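Local coordinates for extracellular solute-binding protein, family 1 (Bifidobacterium longum subsp. infantis ATCC 15697, PDB 3OMB), which probably captures a solute, perhaps a carbohydrate, outside the cell for uptake by an ABC transporter, and also binds a magnesium ion, at residues Ile213-Met227 against Phe487-Ser499. Sequence-based numbering, arbitrary orientation.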
ATOM      1  N   ILE A 213      16.961   7.684  -4.747  1.00 16.39           N
ATOM      2  CA  ILE A 213      15.899   7.741  -3.746  1.00 16.65           C
ATOM      3  C   ILE A 213      14.817   8.737  -4.193  1.00 17.67           C
ATOM      4  O   ILE A 213      15.117   9.720  -4.923  1.00 18.25           O
ATOM      5  CB  ILE A 213      16.434   8.069  -2.305  1.00 16.59           C
ATOM      6  CG1 ILE A 213      17.212   9.400  -2.274  1.00 16.00           C
ATOM      7  CG2 ILE A 213      17.349   6.930  -1.773  1.00 16.38           C
ATOM      8  CD1 ILE A 213      17.577   9.872  -0.846  1.00 15.52           C
ATOM      9  N   LYS A 214      13.582   8.468  -3.753  1.00 17.56           N
ATOM     10  CA  LYS A 214      12.417   9.301  -3.995  1.00 18.62           C
ATOM     11  C   LYS A 214      12.420  10.567  -3.138  1.00 19.28           C
ATOM     12  O   LYS A 214      12.875  10.551  -1.979  1.00 19.26           O
ATOM     13  CB  LYS A 214      11.131   8.511  -3.688  1.00 18.59           C
ATOM     14  CG  LYS A 214      10.787   7.464  -4.736  1.00 20.39           C
ATOM     15  CD  LYS A 214       9.545   6.596  -4.409  1.00 23.54           C
ATOM     16  CE  LYS A 214       8.227   7.387  -4.444  1.00 27.24           C
ATOM     17  NZ  LYS A 214       6.973   6.529  -4.191  1.00 28.53           N
ATOM     18  N   LYS A 215      11.888  11.657  -3.696  1.00 19.90           N
ATOM     19  CA  LYS A 215      11.701  12.869  -2.918  1.00 20.88           C
ATOM     20  C   LYS A 215      10.696  12.587  -1.809  1.00 20.84           C
ATOM     21  O   LYS A 215       9.900  11.655  -1.907  1.00 19.53           O
ATOM     22  CB  LYS A 215      11.265  14.054  -3.799  1.00 21.85           C
ATOM     23  CG  LYS A 215       9.815  14.039  -4.319  1.00 24.14           C
ATOM     24  CD  LYS A 215       9.555  15.385  -5.001  1.00 29.46           C
ATOM     25  CE  LYS A 215       8.088  15.656  -5.275  1.00 34.01           C
ATOM     26  NZ  LYS A 215       7.613  14.917  -6.484  1.00 35.93           N
ATOM     27  N   LEU A 216      10.776  13.359  -0.736  1.00 22.03           N
ATOM     28  CA  LEU A 216       9.822  13.228   0.370  1.00 23.55           C
ATOM     29  C   LEU A 216       8.508  13.922  -0.004  1.00 25.34           C
ATOM     30  O   LEU A 216       8.521  14.934  -0.695  1.00 26.50           O
ATOM     31  CB  LEU A 216      10.413  13.839   1.634  1.00 22.72           C
ATOM     32  CG  LEU A 216      11.719  13.239   2.143  1.00 21.67           C
ATOM     33  CD1 LEU A 216      12.007  13.752   3.556  1.00 22.01           C
ATOM     34  CD2 LEU A 216      11.723  11.686   2.153  1.00 21.92           C
ATOM     35  N   GLU A 217       7.378  13.345   0.396  1.00 27.20           N
ATOM     36  CA  GLU A 217       6.082  14.026   0.310  1.00 28.80           C
ATOM     37  C   GLU A 217       5.835  14.777   1.604  1.00 29.05           C
ATOM     38  O   GLU A 217       6.275  14.339   2.681  1.00 28.89           O
ATOM     39  CB  GLU A 217       4.954  13.018   0.087  1.00 29.50           C
ATOM     40  CG  GLU A 217       4.834  12.574  -1.369  1.00 33.21           C
ATOM     41  CD  GLU A 217       4.221  13.655  -2.245  1.00 37.36           C
ATOM     42  OE1 GLU A 217       3.719  14.676  -1.707  1.00 38.31           O
ATOM     43  OE2 GLU A 217       4.224  13.474  -3.473  1.00 40.53           O
ATOM     44  N   GLY A 218       5.111  15.890   1.497  1.00 29.46           N
ATOM     45  CA  GLY A 218       4.904  16.808   2.625  1.00 29.24           C
ATOM     46  C   GLY A 218       4.198  16.196   3.822  1.00 29.00           C
ATOM     47  O   GLY A 218       4.575  16.471   4.968  1.00 29.21           O
ATOM     48  N   SER A 219       3.178  15.368   3.567  1.00 28.52           N
ATOM     49  CA  SER A 219       2.280  14.910   4.636  1.00 28.35           C
ATOM     50  C   SER A 219       2.339  13.420   5.088  1.00 27.17           C
ATOM     51  O   SER A 219       1.589  13.021   6.004  1.00 26.70           O
ATOM     52  CB  SER A 219       0.842  15.288   4.275  1.00 29.20           C
ATOM     53  OG  SER A 219       0.489  14.636   3.064  1.00 32.41           O
ATOM     54  N   TYR A 220       3.217  12.615   4.477  1.00 25.67           N
ATOM     55  CA  TYR A 220       3.306  11.187   4.783  1.00 24.62           C
ATOM     56  C   TYR A 220       4.568  10.555   4.184  1.00 22.85           C
ATOM     57  O   TYR A 220       5.092  11.045   3.190  1.00 22.46           O
ATOM     58  CB  TYR A 220       2.047  10.456   4.267  1.00 25.47           C
ATOM     59  CG  TYR A 220       1.871  10.541   2.768  1.00 29.13           C
ATOM     60  CD1 TYR A 220       1.328  11.675   2.175  1.00 32.71           C
ATOM     61  CD2 TYR A 220       2.246   9.475   1.934  1.00 32.66           C
ATOM     62  CE1 TYR A 220       1.161  11.763   0.789  1.00 35.61           C
ATOM     63  CE2 TYR A 220       2.080   9.550   0.540  1.00 34.80           C
ATOM     64  CZ  TYR A 220       1.543  10.701  -0.023  1.00 36.22           C
ATOM     65  OH  TYR A 220       1.387  10.798  -1.399  1.00 38.88           O
ATOM     66  N   PHE A 221       5.060   9.469   4.785  1.00 20.78           N
ATOM     67  CA  PHE A 221       6.099   8.665   4.144  1.00 19.52           C
ATOM     68  C   PHE A 221       5.501   7.763   3.050  1.00 19.13           C
ATOM     69  O   PHE A 221       4.503   7.089   3.271  1.00 18.91           O
ATOM     70  CB  PHE A 221       6.910   7.886   5.177  1.00 18.92           C
ATOM     71  CG  PHE A 221       7.600   8.771   6.165  1.00 18.10           C
ATOM     72  CD1 PHE A 221       8.771   9.444   5.805  1.00 18.25           C
ATOM     73  CD2 PHE A 221       7.066   8.964   7.445  1.00 17.38           C
ATOM     74  CE1 PHE A 221       9.428  10.293   6.714  1.00 18.50           C
ATOM     75  CE2 PHE A 221       7.699   9.826   8.371  1.00 17.24           C
ATOM     76  CZ  PHE A 221       8.890  10.489   8.003  1.00 19.17           C
ATOM     77  N   THR A 222       6.116   7.785   1.871  1.00 18.06           N
ATOM     78  CA  THR A 222       5.548   7.151   0.684  1.00 17.92           C
ATOM     79  C   THR A 222       5.990   5.688   0.526  1.00 17.37           C
ATOM     80  O   THR A 222       6.900   5.192   1.213  1.00 16.99           O
ATOM     81  CB  THR A 222       6.041   7.860  -0.610  1.00 18.29           C
ATOM     82  OG1 THR A 222       7.463   7.669  -0.733  1.00 19.37           O
ATOM     83  CG2 THR A 222       5.765   9.334  -0.567  1.00 18.78           C
ATOM     84  N   TRP A 223       5.359   5.021  -0.428  1.00 17.22           N
ATOM     85  CA  TRP A 223       5.885   3.766  -0.938  1.00 16.87           C
ATOM     86  C   TRP A 223       7.318   4.042  -1.364  1.00 16.21           C
ATOM     87  O   TRP A 223       7.614   5.093  -1.941  1.00 15.26           O
ATOM     88  CB  TRP A 223       5.053   3.253  -2.120  1.00 16.54           C
ATOM     89  CG  TRP A 223       3.800   2.560  -1.696  1.00 18.57           C
ATOM     90  CD1 TRP A 223       2.794   3.095  -0.931  1.00 19.59           C
ATOM     91  CD2 TRP A 223       3.391   1.213  -2.011  1.00 19.32           C
ATOM     92  NE1 TRP A 223       1.802   2.171  -0.760  1.00 20.16           N
ATOM     93  CE2 TRP A 223       2.136   1.011  -1.407  1.00 19.65           C
ATOM     94  CE3 TRP A 223       3.966   0.165  -2.743  1.00 20.11           C
ATOM     95  CZ2 TRP A 223       1.435  -0.208  -1.495  1.00 20.06           C
ATOM     96  CZ3 TRP A 223       3.271  -1.049  -2.834  1.00 21.34           C
ATOM     97  CH2 TRP A 223       2.018  -1.224  -2.198  1.00 20.83           C
ATOM     98  N   TYR A 224       8.195   3.106  -1.025  1.00 15.97           N
ATOM     99  CA  TYR A 224       9.568   3.120  -1.477  1.00 16.92           C
ATOM    100  C   TYR A 224      10.324   4.302  -0.860  1.00 17.25           C
ATOM    101  O   TYR A 224      11.350   4.730  -1.397  1.00 18.60           O
ATOM    102  CB  TYR A 224       9.678   3.060  -3.023  1.00 16.15           C
ATOM    103  CG  TYR A 224       8.698   2.099  -3.693  1.00 18.68           C
ATOM    104  CD1 TYR A 224       8.566   0.764  -3.247  1.00 19.86           C
ATOM    105  CD2 TYR A 224       7.920   2.505  -4.785  1.00 20.53           C
ATOM    106  CE1 TYR A 224       7.665  -0.118  -3.843  1.00 20.23           C
ATOM    107  CE2 TYR A 224       7.000   1.609  -5.406  1.00 22.22           C
ATOM    108  CZ  TYR A 224       6.901   0.307  -4.919  1.00 22.98           C
ATOM    109  OH  TYR A 224       6.028  -0.585  -5.483  1.00 25.74           O
ATOM    110  N   SER A 225       9.829   4.813   0.270  1.00 17.08           N
ATOM    111  CA  SER A 225      10.471   5.925   0.961  1.00 17.28           C
ATOM    112  C   SER A 225      11.918   5.611   1.290  1.00 17.17           C
ATOM    113  O   SER A 225      12.240   4.455   1.642  1.00 16.35           O
ATOM    114  CB  SER A 225       9.733   6.237   2.265  1.00 17.88           C
ATOM    115  OG  SER A 225      10.395   7.266   2.992  1.00 19.89           O
ATOM    116  N   PRO A 226      12.802   6.630   1.188  1.00 17.47           N
ATOM    117  CA  PRO A 226      14.172   6.446   1.675  1.00 17.16           C
ATOM    118  C   PRO A 226      14.233   6.040   3.151  1.00 18.03           C
ATOM    119  O   PRO A 226      15.201   5.384   3.563  1.00 17.77           O
ATOM    120  CB  PRO A 226      14.839   7.824   1.460  1.00 17.32           C
ATOM    121  CG  PRO A 226      13.732   8.783   1.146  1.00 16.96           C
ATOM    122  CD  PRO A 226      12.604   7.965   0.574  1.00 17.69           C
HETATM  123  N   MSE A 227      13.202   6.401   3.924  1.00 18.34           N
HETATM  124  CA  MSE A 227      13.074   5.989   5.333  1.00 19.81           C
HETATM  125  C   MSE A 227      12.893   4.477   5.564  1.00 18.52           C
HETATM  126  O   MSE A 227      12.817   4.018   6.713  1.00 18.35           O
HETATM  127  CB  MSE A 227      11.943   6.772   6.003  1.00 21.50           C
HETATM  128  CG  MSE A 227      12.011   8.269   5.704  1.00 30.79           C
HETATM  129 SE   MSE A 227      13.727   9.081   6.109  1.00 49.50          SE
HETATM  130  CE  MSE A 227      14.693   9.129   4.442  1.00 45.78           C
ATOM    131  N   PHE A 487       3.553  17.670  10.184  1.00 31.19           N
ATOM    132  CA  PHE A 487       4.071  17.685   8.839  1.00 32.10           C
ATOM    133  C   PHE A 487       3.975  19.094   8.183  1.00 33.17           C
ATOM    134  O   PHE A 487       3.858  19.218   6.977  1.00 34.04           O
ATOM    135  CB  PHE A 487       3.408  16.570   8.031  1.00 31.66           C
ATOM    136  CG  PHE A 487       3.709  15.192   8.560  1.00 30.99           C
ATOM    137  CD1 PHE A 487       4.898  14.560   8.246  1.00 31.16           C
ATOM    138  CD2 PHE A 487       2.810  14.539   9.387  1.00 30.73           C
ATOM    139  CE1 PHE A 487       5.189  13.297   8.736  1.00 32.31           C
ATOM    140  CE2 PHE A 487       3.096  13.274   9.887  1.00 30.74           C
ATOM    141  CZ  PHE A 487       4.288  12.649   9.551  1.00 31.49           C
ATOM    142  N   ASN A 488       4.038  20.148   8.999  1.00 33.91           N
ATOM    143  CA  ASN A 488       4.207  21.514   8.493  1.00 34.22           C
ATOM    144  C   ASN A 488       5.626  21.711   7.941  1.00 33.85           C
ATOM    145  O   ASN A 488       5.774  22.178   6.812  1.00 34.47           O
ATOM    146  CB  ASN A 488       3.895  22.551   9.602  1.00 34.58           C
ATOM    147  CG  ASN A 488       3.992  24.005   9.115  1.00 35.68           C
ATOM    148  OD1 ASN A 488       3.622  24.331   7.984  1.00 34.22           O
ATOM    149  ND2 ASN A 488       4.474  24.886   9.989  1.00 36.92           N
ATOM    150  N   THR A 489       6.654  21.338   8.720  1.00 32.59           N
ATOM    151  CA  THR A 489       8.061  21.513   8.302  1.00 31.40           C
ATOM    152  C   THR A 489       8.965  20.265   8.433  1.00 29.63           C
ATOM    153  O   THR A 489      10.142  20.323   8.052  1.00 29.18           O
ATOM    154  CB  THR A 489       8.778  22.681   9.060  1.00 32.09           C
ATOM    155  OG1 THR A 489       8.864  22.376  10.460  1.00 33.89           O
ATOM    156  CG2 THR A 489       8.070  24.054   8.858  1.00 32.30           C
ATOM    157  N   THR A 490       8.432  19.165   8.967  1.00 27.38           N
ATOM    158  CA  THR A 490       9.230  17.954   9.199  1.00 25.97           C
ATOM    159  C   THR A 490       9.883  17.361   7.936  1.00 25.22           C
ATOM    160  O   THR A 490      11.078  17.063   7.959  1.00 24.57           O
ATOM    161  CB  THR A 490       8.456  16.889   9.992  1.00 25.84           C
ATOM    162  OG1 THR A 490       8.042  17.450  11.244  1.00 26.52           O
ATOM    163  CG2 THR A 490       9.332  15.660  10.288  1.00 26.14           C
HETATM  164  N   MSE A 491       9.126  17.185   6.849  1.00 24.26           N
HETATM  165  CA  MSE A 491       9.735  16.622   5.632  1.00 24.71           C
HETATM  166  C   MSE A 491      10.744  17.589   5.032  1.00 24.43           C
HETATM  167  O   MSE A 491      11.795  17.184   4.572  1.00 23.65           O
HETATM  168  CB  MSE A 491       8.683  16.291   4.578  1.00 25.23           C
HETATM  169  CG  MSE A 491       7.673  15.299   5.061  1.00 26.15           C
HETATM  170 SE   MSE A 491       8.479  13.607   5.563  0.75 27.81          SE
HETATM  171  CE  MSE A 491       6.779  12.701   5.958  1.00 30.20           C
ATOM    172  N   GLN A 492      10.416  18.875   5.075  1.00 24.74           N
ATOM    173  CA  GLN A 492      11.269  19.906   4.525  1.00 25.35           C
ATOM    174  C   GLN A 492      12.597  19.903   5.289  1.00 24.42           C
ATOM    175  O   GLN A 492      13.657  19.879   4.683  1.00 24.61           O
ATOM    176  CB  GLN A 492      10.561  21.262   4.622  1.00 26.58           C
ATOM    177  CG  GLN A 492       9.258  21.391   3.772  1.00 30.80           C
ATOM    178  CD  GLN A 492       8.142  20.354   4.109  1.00 34.69           C
ATOM    179  OE1 GLN A 492       7.796  20.128   5.277  1.00 34.21           O
ATOM    180  NE2 GLN A 492       7.581  19.728   3.058  1.00 37.20           N
ATOM    181  N   LYS A 493      12.527  19.903   6.618  1.00 23.41           N
ATOM    182  CA  LYS A 493      13.719  19.864   7.456  1.00 22.89           C
ATOM    183  C   LYS A 493      14.507  18.571   7.273  1.00 21.19           C
ATOM    184  O   LYS A 493      15.741  18.596   7.265  1.00 20.25           O
ATOM    185  CB  LYS A 493      13.345  20.043   8.939  1.00 23.44           C
ATOM    186  CG  LYS A 493      12.902  21.463   9.273  1.00 26.99           C
ATOM    187  CD  LYS A 493      12.823  21.757  10.767  1.00 31.74           C
ATOM    188  CE  LYS A 493      14.213  21.811  11.450  1.00 35.60           C
ATOM    189  NZ  LYS A 493      15.290  22.533  10.677  1.00 37.54           N
ATOM    190  N   THR A 494      13.791  17.450   7.154  1.00 19.86           N
ATOM    191  CA  THR A 494      14.412  16.146   6.913  1.00 18.81           C
ATOM    192  C   THR A 494      15.226  16.171   5.610  1.00 19.07           C
ATOM    193  O   THR A 494      16.400  15.766   5.596  1.00 17.86           O
ATOM    194  CB  THR A 494      13.364  14.982   6.888  1.00 18.09           C
ATOM    195  OG1 THR A 494      12.773  14.838   8.194  1.00 18.59           O
ATOM    196  CG2 THR A 494      14.020  13.640   6.545  1.00 16.79           C
ATOM    197  N   ALA A 495      14.610  16.652   4.530  1.00 19.30           N
ATOM    198  CA  ALA A 495      15.283  16.740   3.223  1.00 20.83           C
ATOM    199  C   ALA A 495      16.518  17.641   3.312  1.00 21.77           C
ATOM    200  O   ALA A 495      17.572  17.306   2.771  1.00 22.26           O
ATOM    201  CB  ALA A 495      14.341  17.277   2.181  1.00 20.85           C
ATOM    202  N   THR A 496      16.380  18.782   3.987  1.00 22.34           N
ATOM    203  CA  THR A 496      17.480  19.748   4.102  1.00 23.56           C
ATOM    204  C   THR A 496      18.668  19.157   4.863  1.00 23.08           C
ATOM    205  O   THR A 496      19.806  19.316   4.449  1.00 23.04           O
ATOM    206  CB  THR A 496      17.018  21.074   4.764  1.00 24.24           C
ATOM    207  OG1 THR A 496      15.991  21.665   3.958  1.00 25.78           O
ATOM    208  CG2 THR A 496      18.203  22.072   4.914  1.00 25.43           C
ATOM    209  N   TRP A 497      18.387  18.471   5.971  1.00 22.92           N
ATOM    210  CA  TRP A 497      19.417  17.748   6.704  1.00 22.25           C
ATOM    211  C   TRP A 497      20.120  16.689   5.849  1.00 22.06           C
ATOM    212  O   TRP A 497      21.343  16.549   5.908  1.00 21.20           O
ATOM    213  CB  TRP A 497      18.834  17.111   7.956  1.00 22.07           C
ATOM    214  CG  TRP A 497      18.518  18.093   9.069  1.00 22.65           C
ATOM    215  CD1 TRP A 497      19.142  19.283   9.334  1.00 23.98           C
ATOM    216  CD2 TRP A 497      17.536  17.921  10.093  1.00 23.12           C
ATOM    217  NE1 TRP A 497      18.591  19.874  10.453  1.00 23.91           N
ATOM    218  CE2 TRP A 497      17.600  19.057  10.934  1.00 23.93           C
ATOM    219  CE3 TRP A 497      16.592  16.919  10.373  1.00 22.39           C
ATOM    220  CZ2 TRP A 497      16.756  19.219  12.039  1.00 23.61           C
ATOM    221  CZ3 TRP A 497      15.761  17.079  11.475  1.00 23.26           C
ATOM    222  CH2 TRP A 497      15.853  18.216  12.295  1.00 23.17           C
HETATM  223  N   MSE A 498      19.337  15.946   5.057  1.00 21.62           N
HETATM  224  CA  MSE A 498      19.895  14.926   4.196  1.00 21.32           C
HETATM  225  C   MSE A 498      20.847  15.534   3.174  1.00 22.67           C
HETATM  226  O   MSE A 498      21.977  15.064   3.021  1.00 22.49           O
HETATM  227  CB  MSE A 498      18.786  14.135   3.540  1.00 20.72           C
HETATM  228  CG  MSE A 498      18.119  13.183   4.539  1.00 19.33           C
HETATM  229 SE   MSE A 498      16.485  12.427   3.864  0.75 21.32          SE
HETATM  230  CE  MSE A 498      17.233  11.286   2.496  1.00 17.76           C
ATOM    231  N   SER A 499      20.393  16.592   2.510  1.00 23.74           N
ATOM    232  CA  SER A 499      21.191  17.301   1.520  1.00 26.03           C
ATOM    233  C   SER A 499      22.333  18.181   2.064  1.00 26.87           C
ATOM    234  O   SER A 499      23.453  18.145   1.521  1.00 26.92           O
ATOM    235  CB  SER A 499      20.281  18.127   0.600  1.00 26.10           C
ATOM    236  OG  SER A 499      19.440  17.262  -0.134  1.00 26.89           O
TER
HETATM  237  O   HOH W   1       6.445  18.134   6.462  1.00 27.80           O
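Water 1 bridges Gly218 and Met491, lying 2.9 Å from both Gly218 O, to which it donates, and Met491 N, from which it accepts. Met491 N belongs to the first turn of helix 490-500, where no earlier helical carbonyl serves it, and no direct hydrogen bond joins the two segments. Here a long loop of what is probably a type 2 periplasmic-binding-protein fold lies against a helix from near the end of the chain, away from the magnesium site, illustrating how apolar packing can do most of such work. Its centre is a Met-aromatic contact. Met491, a selenomethionine, bends at chi2 (-60°) and then runs extended, laying CE over the middle of one face of Phe221, 3.6 Å from the ring centroid and only 9° off its normal. SE comes to the same ring obliquely, 3.6 Å from Phe221 CE1. Beside this pair, Phe221 CE2 lies at the edge of the Phe487 ring, 4.3 Å from its CE1, while Ser219 O sits over a face of Phe487. Replacing Phe221 with alanine would probably leave the Met491 methyl without its aromatic bed and open a gap beside Phe487. Farther along, Leu216 CD1 meets Thr494 CG2 at 3.6 Å, the two side chains crossing at about a right angle. The Thr494 hydroxyl instead bonds to Thr490 O and Tyr264, keeping the methyl for the loop. At the far end the bent tail of Met498 is met tip to tip twice: its CE lies 3.6 Å from Ile213 CD1, and its SE 3.8 Å from Met227 CE.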